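Piwi domain-containing protein (PDB 5THE) probably binds RNA as a budding yeast Argonaute, of which this chain is the C-terminal lobe carrying the RNase H-like Piwi domain. Local coordinates at residues P265-V273 / I284-F295; G309-G317 / Y341-Q350. All coordinates share one frame; numbering follows the deposited sequence.

How the contacts relate
Both contacts lie in the Piwi domain and follow one another along the chain without nesting or crossing. Contact 1 comes first. It closes the hairpin of strands 264-274 and 282-289, with ten residues between its two segments. The chain then runs through strand 300-305 into 309-317. Contact 2 spans 23 residues, including helix 320-329, and brings that loop back against 341-350, which begins in strand 339-344. Strand 264-274 joins the two: it pairs antiparallel with 282-289 and parallel with 339-344. The contacts touch directly. L269 O lies 2.8 Å from F342 N, a probable hydrogen bond, and V273 CG2 packs 3.4 Å from I313 CG1.

Contact 1: P265-V273 / I284-F295; sequences PILVLGSDV and IASLVGSYDDKF
This is the antiparallel beta hairpin of the RNase H-like Piwi domain. Its strands pair from L269-G289 to V273-A285. G270 faces V288 in a hydrogen-bonded pair, with V288 N to G270 O at 2.7 Å and G270 N to V288 O at 2.9 Å. The return bond is less well aligned, because its donor sits 34° out of the carbonyl plane of V288. D272 and S286 form the next such pair, where D272 N to S286 O is longer at 3.3 Å. V288 CG2 lies 3.5 Å from G270 O, and there is little room beside it for a side chain on G270. On the face of L269 and S271, L287 CD1 reaches between their CB atoms.

Past the strand pairs S290 continues the bonding. Its N bonds to V268 O, and its OG accepts from V268 N at 3.0 Å, nearly straight at 169°. With chi1 at 64°, OG is set between the backbone N and the carbonyl carbon and turns to V268 N. The same OG donates to a water, which in turn donates to I266 O and D292 O. F295 closes this end. I266 O meets the edge of its ring 3.4 Å from CE1, and D292 O stands over the centre of one face. V268 CG2 lies 3.7 Å from F295 CE1, the two side chains crossing at about a right angle. P265 CB packs on D293 CA. D292 OD1 accepts from K294 N in an Asx turn.

At the other end S286 OG bonds to A495 O of helix 490-515. D272 comes close to D344 and D496, a cluster of acids consistent with an RNase H-type centre. The hairpin therefore fixes the backbone beneath D272, while S290 and the water satisfy buried polar atoms where the regular pairing stops.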
loop_
_atom_site.group_PDB
_atom_site.type_symbol
_atom_site.label_atom_id
_atom_site.label_comp_id
_atom_site.label_asym_id
_atom_site.label_seq_id
_atom_site.Cartn_x
_atom_site.Cartn_y
_atom_site.Cartn_z
ATOM N N PRO A 265 6.138 -3.307 -18.918
ATOM C CA PRO A 265 6.445 -2.903 -17.542
ATOM C C PRO A 265 6.755 -4.110 -16.674
ATOM O O PRO A 265 6.189 -5.190 -16.845
ATOM C CB PRO A 265 5.165 -2.199 -17.085
ATOM C CG PRO A 265 4.091 -2.816 -17.903
ATOM C CD PRO A 265 4.731 -3.040 -19.264
ATOM N N ILE A 266 7.707 -3.923 -15.761
ATOM C CA ILE A 266 8.016 -4.965 -14.798
ATOM C C ILE A 266 6.796 -5.200 -13.925
ATOM O O ILE A 266 6.075 -4.263 -13.565
ATOM C CB ILE A 266 9.243 -4.561 -13.964
ATOM C CG1 ILE A 266 10.464 -4.426 -14.868
ATOM C CG2 ILE A 266 9.517 -5.564 -12.831
ATOM C CD1 ILE A 266 11.629 -3.709 -14.195
ATOM N N LEU A 267 6.530 -6.464 -13.619
ATOM C CA LEU A 267 5.500 -6.804 -12.650
ATOM C C LEU A 267 6.096 -6.625 -11.260
ATOM O O LEU A 267 7.025 -7.346 -10.878
ATOM C CB LEU A 267 5.013 -8.232 -12.869
ATOM C CG LEU A 267 4.127 -8.776 -11.745
ATOM C CD1 LEU A 267 2.853 -7.959 -11.666
ATOM C CD2 LEU A 267 3.812 -10.243 -11.949
ATOM N N VAL A 268 5.605 -5.636 -10.521
ATOM C CA VAL A 268 6.116 -5.330 -9.190
ATOM C C VAL A 268 5.148 -5.927 -8.186
ATOM O O VAL A 268 3.947 -5.637 -8.232
ATOM C CB VAL A 268 6.284 -3.815 -8.971
ATOM C CG1 VAL A 268 6.762 -3.540 -7.555
ATOM C CG2 VAL A 268 7.265 -3.218 -10.000
ATOM N N LEU A 269 5.669 -6.762 -7.285
ATOM C CA LEU A 269 4.878 -7.470 -6.294
ATOM C C LEU A 269 5.263 -7.032 -4.890
ATOM O O LEU A 269 6.429 -6.737 -4.616
ATOM C CB LEU A 269 5.084 -8.981 -6.382
ATOM C CG LEU A 269 4.861 -9.691 -7.714
ATOM C CD1 LEU A 269 5.455 -11.072 -7.574
ATOM C CD2 LEU A 269 3.364 -9.757 -8.011
ATOM N N GLY A 270 4.287 -7.045 -4.001
ATOM C CA GLY A 270 4.545 -6.866 -2.583
ATOM C C GLY A 270 3.838 -7.942 -1.785
ATOM O O GLY A 270 2.686 -8.271 -2.053
ATOM N N SER A 271 4.549 -8.501 -0.811
ATOM C CA SER A 271 3.948 -9.482 0.072
ATOM C C SER A 271 4.260 -9.157 1.525
ATOM O O SER A 271 5.254 -8.504 1.843
ATOM C CB SER A 271 4.404 -10.909 -0.253
ATOM O OG SER A 271 5.783 -11.061 -0.042
ATOM N N ASP A 272 3.371 -9.608 2.400
ATOM C CA ASP A 272 3.514 -9.433 3.837
ATOM C C ASP A 272 2.856 -10.638 4.496
ATOM O O ASP A 272 2.009 -11.311 3.904
ATOM C CB ASP A 272 2.886 -8.102 4.323
ATOM C CG ASP A 272 3.106 -7.835 5.808
ATOM O OD1 ASP A 272 4.243 -7.967 6.295
ATOM O OD2 ASP A 272 2.144 -7.425 6.485
ATOM N N VAL A 273 3.280 -10.909 5.719
ATOM C CA VAL A 273 2.644 -11.891 6.584
ATOM C C VAL A 273 2.366 -11.220 7.915
ATOM O O VAL A 273 3.211 -10.483 8.434
ATOM C CB VAL A 273 3.524 -13.140 6.791
ATOM C CG1 VAL A 273 2.759 -14.217 7.555
ATOM C CG2 VAL A 273 3.977 -13.674 5.472
ATOM N N ILE A 284 -1.538 -14.894 8.324
ATOM C CA ILE A 284 -2.185 -14.418 7.106
ATOM C C ILE A 284 -1.115 -13.813 6.213
ATOM O O ILE A 284 -0.311 -13.001 6.677
ATOM C CB ILE A 284 -3.285 -13.384 7.414
ATOM C CG1 ILE A 284 -4.354 -14.011 8.294
ATOM C CG2 ILE A 284 -3.898 -12.829 6.114
ATOM C CD1 ILE A 284 -5.470 -13.075 8.717
ATOM N N ALA A 285 -1.104 -14.211 4.941
ATOM C CA ALA A 285 -0.185 -13.677 3.948
ATOM C C ALA A 285 -0.975 -12.952 2.868
ATOM O O ALA A 285 -2.122 -13.305 2.583
ATOM C CB ALA A 285 0.670 -14.784 3.296
ATOM N N SER A 286 -0.355 -11.932 2.282
ATOM C CA SER A 286 -0.955 -11.186 1.191
ATOM C C SER A 286 0.077 -11.006 0.086
ATOM O O SER A 286 1.283 -11.074 0.317
ATOM C CB SER A 286 -1.480 -9.823 1.657
ATOM O OG SER A 286 -0.397 -8.992 2.018
ATOM N N LEU A 287 -0.414 -10.819 -1.132
ATOM C CA LEU A 287 0.435 -10.578 -2.289
ATOM C C LEU A 287 -0.298 -9.592 -3.181
ATOM O O LEU A 287 -1.383 -9.904 -3.673
ATOM C CB LEU A 287 0.734 -11.876 -3.056
ATOM C CG LEU A 287 1.605 -11.671 -4.298
ATOM C CD1 LEU A 287 3.021 -11.262 -3.887
ATOM C CD2 LEU A 287 1.620 -12.907 -5.242
ATOM N N VAL A 288 0.278 -8.398 -3.368
ATOM C CA VAL A 288 -0.285 -7.397 -4.263
ATOM C C VAL A 288 0.621 -7.305 -5.474
ATOM O O VAL A 288 1.801 -7.664 -5.428
ATOM C CB VAL A 288 -0.443 -6.009 -3.602
ATOM C CG1 VAL A 288 -1.358 -6.084 -2.369
ATOM C CG2 VAL A 288 0.922 -5.443 -3.225
ATOM N N GLY A 289 0.057 -6.815 -6.575
ATOM C CA GLY A 289 0.839 -6.676 -7.786
ATOM C C GLY A 289 0.391 -5.539 -8.678
ATOM O O GLY A 289 -0.799 -5.225 -8.756
ATOM N N SER A 290 1.355 -4.907 -9.347
ATOM C CA SER A 290 1.056 -3.885 -10.332
ATOM C C SER A 290 0.523 -4.532 -11.605
ATOM O O SER A 290 0.606 -5.749 -11.790
ATOM C CB SER A 290 2.306 -3.076 -10.644
ATOM O OG SER A 290 3.279 -3.914 -11.249
ATOM N N TYR A 291 -0.011 -3.707 -12.508
ATOM C CA TYR A 291 -0.434 -4.253 -13.787
ATOM C C TYR A 291 -0.159 -3.382 -15.000
ATOM O O TYR A 291 -0.527 -3.795 -16.101
ATOM C CB TYR A 291 -1.932 -4.615 -13.762
ATOM C CG TYR A 291 -2.916 -3.494 -13.480
ATOM C CD1 TYR A 291 -2.997 -2.366 -14.297
ATOM C CD2 TYR A 291 -3.811 -3.599 -12.434
ATOM C CE1 TYR A 291 -3.928 -1.374 -14.049
ATOM C CE2 TYR A 291 -4.747 -2.617 -12.192
ATOM C CZ TYR A 291 -4.798 -1.512 -12.997
ATOM O OH TYR A 291 -5.726 -0.540 -12.725
ATOM N N ASP A 292 0.467 -2.212 -14.863
ATOM C CA ASP A 292 0.859 -1.476 -16.058
ATOM C C ASP A 292 2.092 -0.633 -15.744
ATOM O O ASP A 292 2.735 -0.797 -14.699
ATOM C CB ASP A 292 -0.308 -0.649 -16.617
ATOM C CG ASP A 292 -0.788 0.447 -15.679
ATOM O OD1 ASP A 292 -0.086 0.815 -14.716
ATOM O OD2 ASP A 292 -1.904 0.956 -15.928
ATOM N N ASP A 293 2.415 0.280 -16.652
ATOM C CA ASP A 293 3.609 1.097 -16.520
ATOM C C ASP A 293 3.380 2.353 -15.686
ATOM O O ASP A 293 4.276 3.189 -15.595
ATOM C CB ASP A 293 4.163 1.450 -17.912
ATOM C CG ASP A 293 3.213 2.312 -18.745
ATOM O OD1 ASP A 293 2.069 2.573 -18.327
ATOM O OD2 ASP A 293 3.628 2.720 -19.847
ATOM N N LYS A 294 2.214 2.498 -15.060
ATOM C CA LYS A 294 1.980 3.623 -14.157
ATOM C C LYS A 294 2.137 3.260 -12.684
ATOM O O LYS A 294 2.437 4.143 -11.874
ATOM C CB LYS A 294 0.581 4.211 -14.395
ATOM C CG LYS A 294 0.347 4.679 -15.822
ATOM C CD LYS A 294 1.484 5.608 -16.273
ATOM C CE LYS A 294 1.311 6.070 -17.721
ATOM N NZ LYS A 294 2.434 6.987 -18.109
ATOM N N PHE A 295 1.923 1.989 -12.315
ATOM C CA PHE A 295 2.171 1.485 -10.957
ATOM C C PHE A 295 1.305 2.187 -9.918
ATOM O O PHE A 295 1.673 2.344 -8.751
ATOM C CB PHE A 295 3.652 1.577 -10.608
ATOM C CG PHE A 295 4.511 0.890 -11.613
ATOM C CD1 PHE A 295 4.691 -0.489 -11.555
ATOM C CD2 PHE A 295 5.074 1.609 -12.662
ATOM C CE1 PHE A 295 5.465 -1.136 -12.502
ATOM C CE2 PHE A 295 5.846 0.971 -13.645
ATOM C CZ PHE A 295 6.048 -0.394 -13.572
HETATM O O HOH W 1 3.473 -3.516 -13.871
#

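Contact 2: G309-G317 / Y341-Q350; sequences GEEIITNVG and YFRDGVSVDQ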
loop_
_atom_site.group_PDB
_atom_site.type_symbol
_atom_site.label_atom_id
_atom_site.label_comp_id
_atom_site.label_asym_id
_atom_site.label_seq_id
_atom_site.Cartn_x
_atom_site.Cartn_y
_atom_site.Cartn_z
ATOM N N GLY A 309 2.138 -18.465 13.711
ATOM C CA GLY A 309 3.484 -17.917 13.659
ATOM C C GLY A 309 4.299 -18.387 12.471
ATOM O O GLY A 309 5.530 -18.477 12.563
ATOM N N GLU A 310 3.650 -18.697 11.356
ATOM C CA GLU A 310 4.366 -19.199 10.188
ATOM C C GLU A 310 4.804 -18.012 9.339
ATOM O O GLU A 310 3.970 -17.324 8.743
ATOM C CB GLU A 310 3.510 -20.172 9.384
ATOM C CG GLU A 310 4.176 -20.563 8.078
ATOM C CD GLU A 310 3.676 -21.877 7.535
ATOM O OE1 GLU A 310 2.979 -22.593 8.286
ATOM O OE2 GLU A 310 3.980 -22.192 6.362
ATOM N N GLU A 311 6.114 -17.790 9.272
ATOM C CA GLU A 311 6.665 -16.628 8.582
ATOM C C GLU A 311 6.842 -16.839 7.084
ATOM O O GLU A 311 6.729 -15.875 6.320
ATOM C CB GLU A 311 8.014 -16.242 9.188
ATOM C CG GLU A 311 7.995 -16.005 10.686
ATOM C CD GLU A 311 9.248 -15.298 11.171
ATOM O OE1 GLU A 311 9.303 -14.050 11.085
ATOM O OE2 GLU A 311 10.186 -15.993 11.619
ATOM N N ILE A 312 7.114 -18.062 6.636
ATOM C CA ILE A 312 7.368 -18.326 5.222
ATOM C C ILE A 312 6.039 -18.568 4.517
ATOM O O ILE A 312 5.212 -19.369 4.979
ATOM C CB ILE A 312 8.319 -19.522 5.040
ATOM C CG1 ILE A 312 9.658 -19.253 5.724
ATOM C CG2 ILE A 312 8.537 -19.811 3.573
ATOM C CD1 ILE A 312 10.314 -17.968 5.285
ATOM N N ILE A 313 5.820 -17.854 3.413
ATOM C CA ILE A 313 4.609 -18.026 2.616
ATOM C C ILE A 313 4.811 -19.211 1.684
ATOM O O ILE A 313 5.244 -19.042 0.535
ATOM C CB ILE A 313 4.255 -16.769 1.795
ATOM C CG1 ILE A 313 4.426 -15.491 2.616
ATOM C CG2 ILE A 313 2.852 -16.885 1.287
ATOM C CD1 ILE A 313 4.385 -14.185 1.762
ATOM N N THR A 314 4.467 -20.406 2.170
ATOM C CA THR A 314 4.796 -21.643 1.467
ATOM C C THR A 314 4.227 -21.672 0.059
ATOM O O THR A 314 4.890 -22.130 -0.879
ATOM C CB THR A 314 4.275 -22.848 2.248
ATOM O OG1 THR A 314 4.768 -22.789 3.586
ATOM C CG2 THR A 314 4.746 -24.140 1.595
ATOM N N ASN A 315 2.994 -21.224 -0.108
ATOM C CA ASN A 315 2.324 -21.307 -1.392
ATOM C C ASN A 315 2.073 -19.915 -1.962
ATOM O O ASN A 315 1.020 -19.646 -2.544
ATOM C CB ASN A 315 1.029 -22.109 -1.268
ATOM C CG ASN A 315 0.616 -22.770 -2.581
ATOM O OD1 ASN A 315 1.386 -22.803 -3.552
ATOM N ND2 ASN A 315 -0.608 -23.300 -2.616
ATOM N N VAL A 316 3.056 -19.016 -1.812
ATOM C CA VAL A 316 2.920 -17.664 -2.352
ATOM C C VAL A 316 2.649 -17.728 -3.851
ATOM O O VAL A 316 1.851 -16.951 -4.390
ATOM C CB VAL A 316 4.165 -16.813 -2.011
ATOM C CG1 VAL A 316 5.441 -17.317 -2.738
ATOM C CG2 VAL A 316 3.919 -15.340 -2.333
ATOM N N GLY A 317 3.256 -18.705 -4.531
ATOM C CA GLY A 317 3.087 -18.820 -5.961
ATOM C C GLY A 317 1.648 -19.035 -6.377
ATOM O O GLY A 317 1.255 -18.642 -7.477
ATOM N N TYR A 341 9.906 -8.742 -6.691
ATOM C CA TYR A 341 9.166 -9.309 -5.565
ATOM C C TYR A 341 9.648 -8.690 -4.251
ATOM O O TYR A 341 10.733 -9.016 -3.755
ATOM C CB TYR A 341 9.329 -10.826 -5.563
ATOM C CG TYR A 341 8.707 -11.524 -4.384
ATOM C CD1 TYR A 341 7.372 -11.325 -4.062
ATOM C CD2 TYR A 341 9.452 -12.402 -3.599
ATOM C CE1 TYR A 341 6.792 -11.973 -2.970
ATOM C CE2 TYR A 341 8.888 -13.056 -2.515
ATOM C CZ TYR A 341 7.556 -12.846 -2.210
ATOM O OH TYR A 341 6.983 -13.499 -1.142
ATOM N N PHE A 342 8.841 -7.794 -3.685
ATOM C CA PHE A 342 9.185 -7.149 -2.419
ATOM C C PHE A 342 8.572 -7.948 -1.284
ATOM O O PHE A 342 7.356 -8.137 -1.248
ATOM C CB PHE A 342 8.686 -5.709 -2.352
ATOM C CG PHE A 342 9.521 -4.755 -3.131
ATOM C CD1 PHE A 342 10.607 -4.120 -2.541
ATOM C CD2 PHE A 342 9.225 -4.490 -4.449
ATOM C CE1 PHE A 342 11.381 -3.232 -3.261
ATOM C CE2 PHE A 342 10.002 -3.593 -5.177
ATOM C CZ PHE A 342 11.083 -2.973 -4.574
ATOM N N ARG A 343 9.405 -8.405 -0.360
ATOM C CA ARG A 343 8.941 -9.260 0.723
ATOM C C ARG A 343 9.079 -8.520 2.049
ATOM O O ARG A 343 10.189 -8.150 2.445
ATOM C CB ARG A 343 9.726 -10.568 0.757
ATOM C CG ARG A 343 9.394 -11.420 1.956
ATOM C CD ARG A 343 7.938 -11.822 1.995
ATOM N NE ARG A 343 7.845 -13.140 2.601
ATOM C CZ ARG A 343 7.647 -13.336 3.896
ATOM N NH1 ARG A 343 7.482 -12.291 4.694
ATOM N NH2 ARG A 343 7.599 -14.567 4.387
ATOM N N ASP A 344 7.957 -8.316 2.732
ATOM C CA ASP A 344 7.946 -7.642 4.025
ATOM C C ASP A 344 7.558 -8.633 5.115
ATOM O O ASP A 344 6.955 -9.678 4.855
ATOM C CB ASP A 344 6.963 -6.460 4.029
ATOM C CG ASP A 344 7.153 -5.561 5.221
ATOM O OD1 ASP A 344 6.171 -4.995 5.732
ATOM O OD2 ASP A 344 8.311 -5.421 5.657
ATOM N N GLY A 345 7.868 -8.272 6.351
ATOM C CA GLY A 345 7.421 -9.076 7.464
ATOM C C GLY A 345 8.257 -10.330 7.550
ATOM O O GLY A 345 7.713 -11.444 7.557
ATOM N N VAL A 346 9.584 -10.165 7.579
ATOM C CA VAL A 346 10.502 -11.297 7.497
ATOM C C VAL A 346 11.719 -11.050 8.381
ATOM O O VAL A 346 12.224 -9.927 8.473
ATOM C CB VAL A 346 10.926 -11.578 6.038
ATOM C CG1 VAL A 346 11.697 -10.396 5.454
ATOM C CG2 VAL A 346 11.735 -12.861 5.963
ATOM N N SER A 347 12.182 -12.115 9.038
ATOM C CA SER A 347 13.372 -12.071 9.870
ATOM C C SER A 347 14.598 -12.383 9.025
ATOM O O SER A 347 14.524 -13.088 8.016
ATOM C CB SER A 347 13.277 -13.071 11.026
ATOM O OG SER A 347 12.007 -13.027 11.659
ATOM N N VAL A 348 15.736 -11.855 9.460
ATOM C CA VAL A 348 16.999 -12.110 8.779
ATOM C C VAL A 348 17.286 -13.606 8.689
ATOM O O VAL A 348 17.793 -14.093 7.668
ATOM C CB VAL A 348 18.127 -11.358 9.498
ATOM C CG1 VAL A 348 19.477 -11.763 8.945
ATOM C CG2 VAL A 348 17.893 -9.862 9.360
ATOM N N ASP A 349 16.972 -14.364 9.744
ATOM C CA ASP A 349 17.298 -15.784 9.689
ATOM C C ASP A 349 16.362 -16.560 8.779
ATOM O O ASP A 349 16.625 -17.733 8.508
ATOM C CB ASP A 349 17.310 -16.409 11.090
ATOM C CG ASP A 349 16.211 -15.885 11.978
ATOM O OD1 ASP A 349 15.107 -15.614 11.470
ATOM O OD2 ASP A 349 16.457 -15.750 13.194
ATOM N N GLN A 350 15.312 -15.929 8.262
ATOM C CA GLN A 350 14.401 -16.576 7.333
ATOM C C GLN A 350 14.753 -16.322 5.866
ATOM O O GLN A 350 14.089 -16.878 4.985
ATOM C CB GLN A 350 12.970 -16.120 7.626
ATOM C CG GLN A 350 12.445 -16.569 8.996
ATOM C CD GLN A 350 12.383 -18.097 9.157
ATOM O OE1 GLN A 350 12.447 -18.857 8.182
ATOM N NE2 GLN A 350 12.248 -18.548 10.402
HETATM O O HOH W 2 7.774 -12.998 9.457
#
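The guanidinium of R343 has I313 CD1 over one face, 3.6 Å above the plane and offset toward the rim, while E311 O and I312 CA lie at its edge. The Y341 ring is met obliquely by V316 CG2, which comes within 3.8 Å of Y341 OH. Both flat groups project from strand 339-344 of the Piwi fold, and the loop 309-317 folds over them. An inverse gamma turn centred on I313 and a type I turn from I313 to V316 shape that loop.

R343 reaches the loop through NH2, which donates to E311 O. The modelled length of 2.5 Å is very short and its exact value is doubtful. NH2 also forms a salt bridge with OE1 of E358 in helix 351-373. NH1 turns back to its own segment and donates to D344 O at 2.7 Å and to G345 O at 3.0 Å. Both oxygens lie near the guanidinium plane, although NH1 approaches each from above its carbonyl plane. Bends at chi2 (61°) and chi3 curl the chain, with NH2 on the loop and NH1 on D344 and G345. A methionine at R343 would probably leave E311 O and E358 without this partner, and D344 O and G345 O without the NH1 that grips them.

Y341 OH bonds to E358 OE2, and OE1 also accepts from I313 N. E358 thus ties the strand and loop to its helix. Further along, the extended side chain of E311 crosses that of Q350 at about a right angle. E311 OE2 lies 3.5 Å from Q350 NE2, with the carboxylate and amide planes 72° apart. A water donates to both E311 OE1 and G345 O, giving a water-mediated link between E311 and G345. S347 OG donates to the syn lone pair of E311 OE1 at 2.9 Å.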